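PDB 1Q1L: chorismate synthase from Aquifex aeolicus, which catalyses the last step of chorismate biosynthesis, the FMNH2-dependent anti-1,4-elimination of phosphate from 5-enolpyruvylshikimate-3-phosphate. Local coordinates for residues A31-S36 / D382-V387; A24-I29 / A150-F155; K154-F159 / D373-K378. All blocks are in the same frame, centred on the assembly; numbering follows the deposited sequence.

Interaction 1: residues A31-S36 / D382-V387; sequences ANLPLS and DFMEEV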
loop_
_atom_site.group_PDB
_atom_site.type_symbol
_atom_site.label_atom_id
_atom_site.label_comp_id
_atom_site.label_asym_id
_atom_site.label_seq_id
_atom_site.Cartn_x
_atom_site.Cartn_y
_atom_site.Cartn_z
ATOM N N ALA A 31 13.436 14.721 9.336
ATOM C CA ALA A 31 14.837 15.060 9.550
ATOM C C ALA A 31 14.977 16.021 10.723
ATOM O O ALA A 31 14.049 16.766 11.042
ATOM C CB ALA A 31 15.412 15.718 8.291
ATOM N N ASN A 32 16.149 15.994 11.353
ATOM C CA ASN A 32 16.481 16.873 12.466
ATOM C C ASN A 32 15.911 16.455 13.816
ATOM O O ASN A 32 15.799 17.273 14.728
ATOM C CB ASN A 32 16.073 18.318 12.136
ATOM C CG ASN A 32 16.818 18.874 10.923
ATOM O OD1 ASN A 32 16.436 19.902 10.361
ATOM N ND2 ASN A 32 17.888 18.197 10.521
ATOM N N LEU A 33 15.552 15.182 13.938
ATOM C CA LEU A 33 15.043 14.645 15.196
ATOM C C LEU A 33 16.232 14.065 15.957
ATOM O O LEU A 33 16.919 13.175 15.456
ATOM C CB LEU A 33 14.041 13.515 14.949
ATOM C CG LEU A 33 13.635 12.747 16.220
ATOM C CD1 LEU A 33 12.704 13.623 17.057
ATOM C CD2 LEU A 33 12.947 11.429 15.860
ATOM N N PRO A 34 16.504 14.568 17.169
ATOM C CA PRO A 34 17.638 14.016 17.921
ATOM C C PRO A 34 17.361 12.538 18.195
ATOM O O PRO A 34 16.289 12.195 18.689
ATOM C CB PRO A 34 17.636 14.838 19.205
ATOM C CG PRO A 34 17.035 16.154 18.769
ATOM C CD PRO A 34 15.909 15.719 17.868
ATOM N N LEU A 35 18.313 11.665 17.875
ATOM C CA LEU A 35 18.135 10.230 18.097
ATOM C C LEU A 35 19.462 9.562 18.445
ATOM O O LEU A 35 20.470 9.791 17.780
ATOM C CB LEU A 35 17.545 9.566 16.846
ATOM C CG LEU A 35 17.238 8.060 16.907
ATOM C CD1 LEU A 35 16.129 7.791 17.922
ATOM C CD2 LEU A 35 16.806 7.566 15.535
ATOM N N SER A 36 19.453 8.726 19.479
ATOM C CA SER A 36 20.663 8.032 19.903
ATOM C C SER A 36 20.402 6.542 20.072
ATOM O O SER A 36 19.254 6.111 20.185
ATOM C CB SER A 36 21.155 8.601 21.234
ATOM O OG SER A 36 20.218 8.324 22.262
ATOM N N ASP A 382 8.691 17.045 6.422
ATOM C CA ASP A 382 9.931 16.315 6.191
ATOM C C ASP A 382 11.015 16.639 7.226
ATOM O O ASP A 382 12.027 15.944 7.316
ATOM C CB ASP A 382 10.438 16.586 4.768
ATOM C CG ASP A 382 9.511 16.012 3.695
ATOM O OD1 ASP A 382 9.243 14.790 3.726
ATOM O OD2 ASP A 382 9.053 16.776 2.819
ATOM N N PHE A 383 10.807 17.703 7.998
ATOM C CA PHE A 383 11.749 18.070 9.058
ATOM C C PHE A 383 10.966 18.508 10.290
ATOM O O PHE A 383 9.861 19.031 10.176
ATOM C CB PHE A 383 12.729 19.167 8.611
ATOM C CG PHE A 383 12.087 20.326 7.899
ATOM C CD1 PHE A 383 11.657 20.200 6.580
ATOM C CD2 PHE A 383 11.952 21.557 8.533
ATOM C CE1 PHE A 383 11.107 21.287 5.902
ATOM C CE2 PHE A 383 11.402 22.653 7.863
ATOM C CZ PHE A 383 10.981 22.517 6.543
HETATM N N MSE A 384 11.545 18.280 11.462
HETATM C CA MSE A 384 10.895 18.584 12.733
HETATM C C MSE A 384 10.340 19.988 12.917
HETATM O O MSE A 384 9.253 20.160 13.471
HETATM C CB MSE A 384 11.837 18.243 13.885
HETATM C CG MSE A 384 12.109 16.751 14.027
HETATM SE SE MSE A 384 10.485 15.676 14.108
HETATM C CE MSE A 384 9.662 16.514 15.652
ATOM N N GLU A 385 11.083 20.989 12.464
ATOM C CA GLU A 385 10.648 22.374 12.579
ATOM C C GLU A 385 9.302 22.558 11.867
ATOM O O GLU A 385 8.402 23.237 12.360
ATOM C CB GLU A 385 11.694 23.299 11.950
ATOM C CG GLU A 385 13.088 23.283 12.610
ATOM C CD GLU A 385 13.823 21.933 12.535
ATOM O OE1 GLU A 385 13.977 21.360 11.430
ATOM O OE2 GLU A 385 14.268 21.456 13.608
ATOM N N GLU A 386 9.180 21.936 10.700
ATOM C CA GLU A 386 7.977 22.016 9.870
ATOM C C GLU A 386 6.772 21.317 10.521
ATOM O O GLU A 386 5.669 21.870 10.578
ATOM C CB GLU A 386 8.296 21.380 8.512
ATOM C CG GLU A 386 7.195 21.404 7.486
ATOM C CD GLU A 386 7.695 20.945 6.122
ATOM O OE1 GLU A 386 8.107 19.766 5.985
ATOM O OE2 GLU A 386 7.685 21.777 5.190
ATOM N N VAL A 387 6.994 20.103 11.009
ATOM C CA VAL A 387 5.941 19.325 11.645
ATOM C C VAL A 387 5.474 19.976 12.950
ATOM O O VAL A 387 4.277 20.043 13.221
ATOM C CB VAL A 387 6.428 17.887 11.936
ATOM C CG1 VAL A 387 5.299 17.060 12.531
ATOM C CG2 VAL A 387 6.933 17.244 10.652
#
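Ala31 and Phe383 face each other as a single beta bridge with the bonding pattern of parallel strands, joining the loop after strand 21-27 to the start of helix 384-399. Ala31 N donates to Asp382 O (2.7 Å, almost straight at 178°), and Met384 N returns a bond to Ala31 O (3.0 Å). Ala31 O thus takes the N-H of the first helical residue, just after Phe383 at the N-cap.

Met384, a selenomethionine, gives the bridge its apolar flank. Its CB lies beside the oxygens of Ala31 and Asn32. With CG anti to its own carbonyl carbon (chi1 -67°), CG passes over the bridge, 3.6 Å from Ala31 O, and comes to rest against Leu33 CB at 3.9 Å. Bends at the next two torsions curl SE and CE back toward Phe155, Glu158 and Phe159, into the buried side of the contact.

The acidic side chains look to other subunits. Glu385 OE1 is hydrogen-bonded to Asn126 of the second subunit, and the carboxylate of Asp382 forms salt bridges with Lys124 of that subunit and Lys378 of the third. Within the segment, Glu386 OE1 accepts from Asp382 N at 2.8 Å, and Glu386 CB lies 3.4 Å above the centre of the Phe383 ring.

Interaction 2: residues A24-I29 / A150-F155; sequences AILEGI and AVCKKF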
loop_
_atom_site.group_PDB
_atom_site.type_symbol
_atom_site.label_atom_id
_atom_site.label_comp_id
_atom_site.label_asym_id
_atom_site.label_seq_id
_atom_site.Cartn_x
_atom_site.Cartn_y
_atom_site.Cartn_z
ATOM N N ALA A 24 16.135 -4.038 11.000
ATOM C CA ALA A 24 14.938 -3.242 10.790
ATOM C C ALA A 24 15.289 -1.983 10.033
ATOM O O ALA A 24 16.362 -1.413 10.225
ATOM C CB ALA A 24 14.304 -2.866 12.127
ATOM N N ILE A 25 14.382 -1.574 9.154
ATOM C CA ILE A 25 14.543 -0.347 8.397
ATOM C C ILE A 25 13.237 0.407 8.566
ATOM O O ILE A 25 12.162 -0.117 8.262
ATOM C CB ILE A 25 14.795 -0.597 6.886
ATOM C CG1 ILE A 25 16.138 -1.313 6.688
ATOM C CG2 ILE A 25 14.810 0.737 6.149
ATOM C CD1 ILE A 25 16.501 -1.608 5.235
ATOM N N LEU A 26 13.346 1.630 9.070
ATOM C CA LEU A 26 12.211 2.510 9.312
ATOM C C LEU A 26 12.352 3.733 8.423
ATOM O O LEU A 26 13.395 4.380 8.421
ATOM C CB LEU A 26 12.196 2.966 10.777
ATOM C CG LEU A 26 11.218 4.102 11.099
ATOM C CD1 LEU A 26 9.800 3.653 10.783
ATOM C CD2 LEU A 26 11.338 4.502 12.557
ATOM N N GLU A 27 11.298 4.060 7.685
ATOM C CA GLU A 27 11.338 5.211 6.799
ATOM C C GLU A 27 10.174 6.160 7.048
ATOM O O GLU A 27 9.045 5.724 7.264
ATOM C CB GLU A 27 11.299 4.747 5.342
ATOM C CG GLU A 27 11.451 5.875 4.343
ATOM C CD GLU A 27 11.277 5.414 2.909
ATOM O OE1 GLU A 27 10.121 5.219 2.483
ATOM O OE2 GLU A 27 12.299 5.239 2.209
ATOM N N GLY A 28 10.444 7.459 7.009
ATOM C CA GLY A 28 9.381 8.426 7.205
ATOM C C GLY A 28 9.535 9.367 8.380
ATOM O O GLY A 28 8.825 10.375 8.449
ATOM N N ILE A 29 10.431 9.053 9.318
ATOM C CA ILE A 29 10.633 9.953 10.458
ATOM C C ILE A 29 11.288 11.216 9.912
ATOM O O ILE A 29 12.277 11.140 9.194
ATOM C CB ILE A 29 11.541 9.330 11.532
ATOM C CG1 ILE A 29 10.899 8.048 12.076
ATOM C CG2 ILE A 29 11.734 10.319 12.680
ATOM C CD1 ILE A 29 9.668 8.287 12.929
ATOM N N ALA A 150 10.878 2.518 19.561
ATOM C CA ALA A 150 11.671 3.446 20.366
ATOM C C ALA A 150 11.888 4.736 19.589
ATOM O O ALA A 150 11.875 5.830 20.158
ATOM C CB ALA A 150 13.025 2.814 20.731
ATOM N N VAL A 151 12.088 4.614 18.280
ATOM C CA VAL A 151 12.296 5.796 17.449
ATOM C C VAL A 151 11.001 6.602 17.386
ATOM O O VAL A 151 11.006 7.828 17.501
ATOM C CB VAL A 151 12.732 5.397 16.005
ATOM C CG1 VAL A 151 12.951 6.639 15.155
ATOM C CG2 VAL A 151 14.015 4.577 16.066
ATOM N N CYS A 152 9.886 5.906 17.215
ATOM C CA CYS A 152 8.595 6.573 17.136
ATOM C C CYS A 152 8.252 7.274 18.444
ATOM O O CYS A 152 7.658 8.353 18.436
ATOM C CB CYS A 152 7.517 5.564 16.756
ATOM S SG CYS A 152 7.805 4.866 15.113
ATOM N N LYS A 153 8.632 6.672 19.566
ATOM C CA LYS A 153 8.380 7.297 20.864
ATOM C C LYS A 153 9.166 8.599 20.958
ATOM O O LYS A 153 8.643 9.613 21.412
ATOM C CB LYS A 153 8.813 6.388 22.013
ATOM C CG LYS A 153 7.891 5.226 22.316
ATOM C CD LYS A 153 8.326 4.554 23.614
ATOM C CE LYS A 153 7.430 3.387 23.980
ATOM N NZ LYS A 153 7.875 2.744 25.248
ATOM N N LYS A 154 10.431 8.572 20.549
ATOM C CA LYS A 154 11.244 9.784 20.600
ATOM C C LYS A 154 10.559 10.865 19.774
ATOM O O LYS A 154 10.441 12.017 20.198
ATOM C CB LYS A 154 12.650 9.521 20.056
ATOM C CG LYS A 154 13.580 10.725 20.181
ATOM C CD LYS A 154 13.640 11.219 21.632
ATOM C CE LYS A 154 14.393 12.542 21.753
ATOM N NZ LYS A 154 15.817 12.418 21.335
ATOM N N PHE A 155 10.097 10.486 18.589
ATOM C CA PHE A 155 9.400 11.422 17.711
ATOM C C PHE A 155 8.176 12.031 18.412
ATOM O O PHE A 155 7.983 13.248 18.408
ATOM C CB PHE A 155 8.960 10.703 16.428
ATOM C CG PHE A 155 8.052 11.526 15.558
ATOM C CD1 PHE A 155 8.528 12.659 14.900
ATOM C CD2 PHE A 155 6.705 11.190 15.430
ATOM C CE1 PHE A 155 7.671 13.447 14.129
ATOM C CE2 PHE A 155 5.843 11.968 14.664
ATOM C CZ PHE A 155 6.325 13.102 14.011
#
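Leu26 and Val151 meet tip to tip, one methyl from each side: Leu26 CD2 stands 3.7 Å from Val151 CG1 and nearly as close to Val151 CB, so the end of the leucine is pressed against CG1 and CB of the valine. Leu26 extends straight out of the strand with CG anti to the backbone N (chi1 169°), which carries CD2 across to the helix. The same CD2 methyl is 4.4 Å from Cys152 SG.

Val151 CG1 is the main bump on the helical side. It fits the notch between Leu26 CD2 and Ile29 CG1, the latter 4.0 Å away. This is how the beta-alpha-beta sandwich of chorismate synthase is layered here: helix 142-157 lies against the antiparallel sheet of strands 10-14, 21-27, 80-85 and 64-68, and strand 21-27 turns Leu26 and Ala24 toward it, while Ile25 packs on Ile25 of the second subunit.

Beyond the strand end, Gly28 takes backbone angles (phi 120°) at which a CB would run into the preceding carbonyl O. The chain then delivers Ile29, whose side chain bends back over the helix. Its CD1 sits loosely between Cys152 SG, 4.5 Å away, and Phe155 CB, at 4.3 Å, Phe155 being one helical turn on from Val151.

Interaction 3: residues K154-F159 / D373-K378; sequences KFLSEF and DALLEK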
loop_
_atom_site.group_PDB
_atom_site.type_symbol
_atom_site.label_atom_id
_atom_site.label_comp_id
_atom_site.label_asym_id
_atom_site.label_seq_id
_atom_site.Cartn_x
_atom_site.Cartn_y
_atom_site.Cartn_z
ATOM N N LYS A 154 10.431 8.572 20.549
ATOM C CA LYS A 154 11.244 9.784 20.600
ATOM C C LYS A 154 10.559 10.865 19.774
ATOM O O LYS A 154 10.441 12.017 20.198
ATOM C CB LYS A 154 12.650 9.521 20.056
ATOM C CG LYS A 154 13.580 10.725 20.181
ATOM C CD LYS A 154 13.640 11.219 21.632
ATOM C CE LYS A 154 14.393 12.542 21.753
ATOM N NZ LYS A 154 15.817 12.418 21.335
ATOM N N PHE A 155 10.097 10.486 18.589
ATOM C CA PHE A 155 9.400 11.422 17.711
ATOM C C PHE A 155 8.176 12.031 18.412
ATOM O O PHE A 155 7.983 13.248 18.408
ATOM C CB PHE A 155 8.960 10.703 16.428
ATOM C CG PHE A 155 8.052 11.526 15.558
ATOM C CD1 PHE A 155 8.528 12.659 14.900
ATOM C CD2 PHE A 155 6.705 11.190 15.430
ATOM C CE1 PHE A 155 7.671 13.447 14.129
ATOM C CE2 PHE A 155 5.843 11.968 14.664
ATOM C CZ PHE A 155 6.325 13.102 14.011
ATOM N N LEU A 156 7.361 11.177 19.021
ATOM C CA LEU A 156 6.144 11.609 19.708
ATOM C C LEU A 156 6.389 12.512 20.909
ATOM O O LEU A 156 5.603 13.422 21.185
ATOM C CB LEU A 156 5.343 10.397 20.181
ATOM C CG LEU A 156 4.623 9.554 19.135
ATOM C CD1 LEU A 156 4.005 8.337 19.811
ATOM C CD2 LEU A 156 3.557 10.390 18.444
ATOM N N SER A 157 7.469 12.244 21.636
ATOM C CA SER A 157 7.796 13.040 22.807
ATOM C C SER A 157 8.092 14.489 22.442
ATOM O O SER A 157 7.944 15.380 23.278
ATOM C CB SER A 157 8.991 12.428 23.548
ATOM O OG SER A 157 10.133 12.372 22.718
ATOM N N GLU A 158 8.505 14.733 21.201
ATOM C CA GLU A 158 8.807 16.094 20.763
ATOM C C GLU A 158 7.535 16.929 20.764
ATOM O O GLU A 158 7.588 18.164 20.761
ATOM C CB GLU A 158 9.400 16.101 19.348
ATOM C CG GLU A 158 10.740 15.398 19.202
ATOM C CD GLU A 158 11.848 16.062 20.000
ATOM O OE1 GLU A 158 11.936 17.309 19.983
ATOM O OE2 GLU A 158 12.638 15.335 20.634
ATOM N N PHE A 159 6.388 16.257 20.748
ATOM C CA PHE A 159 5.113 16.961 20.754
ATOM C C PHE A 159 4.466 16.836 22.128
ATOM O O PHE A 159 3.307 17.185 22.307
ATOM C CB PHE A 159 4.176 16.388 19.691
ATOM C CG PHE A 159 4.775 16.345 18.317
ATOM C CD1 PHE A 159 5.547 15.262 17.915
ATOM C CD2 PHE A 159 4.609 17.414 17.439
ATOM C CE1 PHE A 159 6.150 15.243 16.657
ATOM C CE2 PHE A 159 5.206 17.406 16.182
ATOM C CZ PHE A 159 5.980 16.316 15.790
ATOM N N ASP A 373 2.600 7.317 13.184
ATOM C CA ASP A 373 2.115 7.205 11.815
ATOM C C ASP A 373 0.902 8.123 11.600
ATOM O O ASP A 373 0.853 8.903 10.640
ATOM C CB ASP A 373 1.721 5.757 11.526
ATOM C CG ASP A 373 1.253 5.555 10.098
ATOM O OD1 ASP A 373 2.048 5.837 9.179
ATOM O OD2 ASP A 373 0.097 5.121 9.895
ATOM N N ALA A 374 -0.068 8.028 12.502
ATOM C CA ALA A 374 -1.287 8.830 12.417
ATOM C C ALA A 374 -1.019 10.324 12.582
ATOM O O ALA A 374 -1.731 11.147 12.022
ATOM C CB ALA A 374 -2.287 8.370 13.473
ATOM N N LEU A 375 -0.004 10.675 13.365
ATOM C CA LEU A 375 0.308 12.076 13.564
ATOM C C LEU A 375 0.944 12.629 12.288
ATOM O O LEU A 375 0.594 13.714 11.833
ATOM C CB LEU A 375 1.247 12.255 14.757
ATOM C CG LEU A 375 1.497 13.711 15.169
ATOM C CD1 LEU A 375 0.175 14.411 15.437
ATOM C CD2 LEU A 375 2.386 13.749 16.404
ATOM N N LEU A 376 1.862 11.869 11.699
ATOM C CA LEU A 376 2.515 12.303 10.469
ATOM C C LEU A 376 1.517 12.382 9.320
ATOM O O LEU A 376 1.646 13.233 8.442
ATOM C CB LEU A 376 3.661 11.353 10.121
ATOM C CG LEU A 376 4.905 11.535 10.994
ATOM C CD1 LEU A 376 5.857 10.355 10.807
ATOM C CD2 LEU A 376 5.587 12.858 10.629
ATOM N N GLU A 377 0.518 11.502 9.338
ATOM C CA GLU A 377 -0.531 11.468 8.319
ATOM C C GLU A 377 -1.327 12.772 8.349
ATOM O O GLU A 377 -1.709 13.313 7.312
ATOM C CB GLU A 377 -1.480 10.292 8.591
ATOM C CG GLU A 377 -2.662 10.181 7.648
ATOM C CD GLU A 377 -3.669 9.118 8.083
ATOM O OE1 GLU A 377 -4.563 8.778 7.279
ATOM O OE2 GLU A 377 -3.576 8.624 9.232
ATOM N N LYS A 378 -1.576 13.266 9.557
ATOM C CA LYS A 378 -2.326 14.499 9.751
ATOM C C LYS A 378 -1.487 15.746 9.462
ATOM O O LYS A 378 -1.946 16.679 8.803
ATOM C CB LYS A 378 -2.841 14.562 11.194
ATOM C CG LYS A 378 -3.502 15.874 11.584
ATOM C CD LYS A 378 -4.778 16.122 10.799
ATOM C CE LYS A 378 -5.478 17.373 11.298
ATOM N NZ LYS A 378 -6.737 17.667 10.556
#
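Leu375 pushes its CD2 methyl into a hollow formed by Phe155, Leu156 and Phe159, and has the most surface buried of any residue in this contact. CG anti to the backbone N (chi1 -172°) directs the side chain off its helix, and CD2 lands over one face of the Phe159 ring as a CH-pi contact, 4.0 Å from the ring centroid and 18° off the ring normal. The same methyl lies 4.1 Å from Leu156 CD2 and 4.3 Å from Phe155 CE2, so it is held from three directions.

Phe155 makes its closest approach to the next residue, Leu376. The outer end of its ring, CZ, meets Leu376 CD2 at 3.5 Å and Leu376 CG at 3.7 Å, while CE2 is also close to CG. One face of Phe155 is taken by Phe159, whose CE1 stands 3.4 Å above the ring plane; the two aromatics form a T-shaped pair in which Phe159 offers its edge. With an alanine here in place of Phe155, the branch of Leu376 is likely to face a gap and the edge of Phe159 to lose the face that supports it.

The contact joins the C-terminal end of helix 142-157 to a late turn of helix 356-379. Phe155 also touches Ala372 one turn earlier, Leu156 reaches Ala368 and Leu371, and Leu376 packs on Tyr8 and Leu9, next to strand 10-14. Helix 384-399 packs alongside, with Met384 on Phe155 and with Val387 and Phe391 on Phe159.

How the interactions relate
The three contacts form one continuous buried cluster, their centres 10 to 11 Å apart, and helix 142-157 runs through it: interactions 2 and 3 share Lys154 and Phe155. Interaction 1 reaches the same helix through Met384 SE, 3.6 Å from Phe155 CE1, and through Pro34 O, 2.7 Å from Lys154 NZ in a probable hydrogen bond. Val387 CG1, 3.4 Å from Phe159 CZ, ties interaction 1 to interaction 3, while Gly28 O lies 3.8 Å from Leu376 CD1, joining interactions 2 and 3. The cluster lies away from the predicted FMN and NADP sites; segments of all three also reach the third subunit, and those of interactions 1 and 2 the second.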